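Side-chain contact in sortase (Streptomyces avermitilis, PDB 5GO5), which probably acts as a housekeeping cysteine transpeptidase, a class E sortase with a beta-barrel sortase fold that needs no calcium: residues A[144-147]-A[148-151]. Sequence-based numbering, arbitrary orientation.
Sequences DVEV and IDPV
With CG turned anti to its own carbonyl carbon (chi1 -73°), D149 folds its carboxylate back over the turn and lays OD2 3.5 Å from CB of E146. E146 has a similar first torsion but runs outward as an extended chain, leaving the two carboxylate planes 53° apart, with OE1 of E146 4.7 Å from OD2 of D149. The turn that carries them is a worked example of how a short 3-10 segment closes. D149 N donates to E146 O at 3.0 Å, while one residue earlier I148 N makes a weak bond to V145 O. That same V145 oxygen also accepts from a water, which donates in addition to OD1 of D149, so the carboxylate is tied to the backbone one turn back. CG1 of I148 lies against the polar V145 O at 3.4 Å, whereas the apolar contact is CG2 of I148 on CG2 of V147 at 4.0 Å. The stretch belongs to the loop between strands 127-140 and 162-167 of the sortase domain. W182 on strand 178-190 donates to V147 O, N94 on strand 93-98 donates to D149 O, and I148 rests on Y83 and T86. With an alanine in place of D149, the bridging water would probably lose its second acceptor and V145 O its link to this side chain. Two acidic groups so near each other probably repel mildly, a cost that the water at D149 and the long, weak ion pair from E146 to R153 may partly offset.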
loop_
_atom_site.group_PDB
_atom_site.type_symbol
_atom_site.label_atom_id
_atom_site.label_comp_id
_atom_site.label_asym_id
_atom_site.label_seq_id
_atom_site.Cartn_x
_atom_site.Cartn_y
_atom_site.Cartn_z
ATOM N N ASP A 144 1.277 -16.400 -5.834
ATOM C CA ASP A 144 2.409 -15.639 -6.343
ATOM C C ASP A 144 2.902 -14.731 -5.227
ATOM O O ASP A 144 2.537 -13.561 -5.168
ATOM C CB ASP A 144 1.979 -14.828 -7.573
ATOM C CG ASP A 144 3.136 -14.122 -8.268
ATOM O OD1 ASP A 144 4.279 -14.196 -7.780
ATOM O OD2 ASP A 144 2.862 -13.466 -9.289
ATOM N N VAL A 145 3.722 -15.295 -4.345
ATOM C CA VAL A 145 4.214 -14.604 -3.146
ATOM C C VAL A 145 5.372 -13.654 -3.422
ATOM O O VAL A 145 5.670 -12.804 -2.585
ATOM C CB VAL A 145 4.650 -15.583 -2.020
ATOM C CG1 VAL A 145 3.465 -16.406 -1.550
ATOM C CG2 VAL A 145 5.816 -16.475 -2.479
ATOM N N GLU A 146 6.027 -13.793 -4.573
ATOM C CA GLU A 146 7.196 -12.971 -4.906
ATOM C C GLU A 146 6.848 -11.497 -5.103
ATOM O O GLU A 146 7.741 -10.638 -5.084
ATOM C CB GLU A 146 7.900 -13.469 -6.173
ATOM C CG GLU A 146 8.548 -14.841 -6.020
ATOM C CD GLU A 146 9.559 -15.169 -7.136
ATOM O OE1 GLU A 146 10.410 -16.055 -6.889
ATOM O OE2 GLU A 146 9.523 -14.556 -8.244
ATOM N N VAL A 147 5.563 -11.180 -5.267
ATOM C CA VAL A 147 5.156 -9.799 -5.467
ATOM C C VAL A 147 5.499 -8.882 -4.310
ATOM O O VAL A 147 5.572 -7.663 -4.530
ATOM C CB VAL A 147 3.653 -9.657 -5.813
ATOM C CG1 VAL A 147 3.344 -10.421 -7.101
ATOM C CG2 VAL A 147 2.773 -10.094 -4.667
ATOM N N ILE A 148 5.713 -9.430 -3.113
ATOM C CA ILE A 148 6.073 -8.635 -1.928
ATOM C C ILE A 148 7.522 -8.715 -1.559
ATOM O O ILE A 148 7.893 -8.194 -0.522
ATOM C CB ILE A 148 5.197 -8.960 -0.695
ATOM C CG1 ILE A 148 5.505 -10.380 -0.175
ATOM C CG2 ILE A 148 3.737 -8.731 -1.059
ATOM C CD1 ILE A 148 4.894 -10.686 1.188
ATOM N N ASP A 149 8.369 -9.282 -2.428
ATOM C CA ASP A 149 9.796 -9.320 -2.136
ATOM C C ASP A 149 10.420 -7.910 -2.209
ATOM O O ASP A 149 9.811 -6.959 -2.748
ATOM C CB ASP A 149 10.515 -10.219 -3.171
ATOM C CG ASP A 149 10.242 -11.684 -2.975
ATOM O OD1 ASP A 149 9.906 -12.097 -1.854
ATOM O OD2 ASP A 149 10.443 -12.389 -3.950
ATOM N N PRO A 150 11.643 -7.756 -1.687
ATOM C CA PRO A 150 12.213 -6.437 -1.696
ATOM C C PRO A 150 12.363 -5.810 -3.056
ATOM O O PRO A 150 12.221 -4.600 -3.157
ATOM C CB PRO A 150 13.589 -6.643 -1.016
ATOM C CG PRO A 150 13.347 -7.740 -0.092
ATOM C CD PRO A 150 12.440 -8.665 -0.841
ATOM N N VAL A 151 12.735 -6.595 -4.068
ATOM C CA VAL A 151 12.806 -6.177 -5.463
ATOM C C VAL A 151 12.014 -7.169 -6.285
ATOM O O VAL A 151 12.577 -8.126 -6.835
ATOM C CB VAL A 151 14.267 -6.007 -5.995
ATOM C CG1 VAL A 151 14.241 -5.406 -7.385
ATOM C CG2 VAL A 151 15.062 -5.135 -5.076
HETATM O O HOH W 1 7.928 -13.310 -0.973
#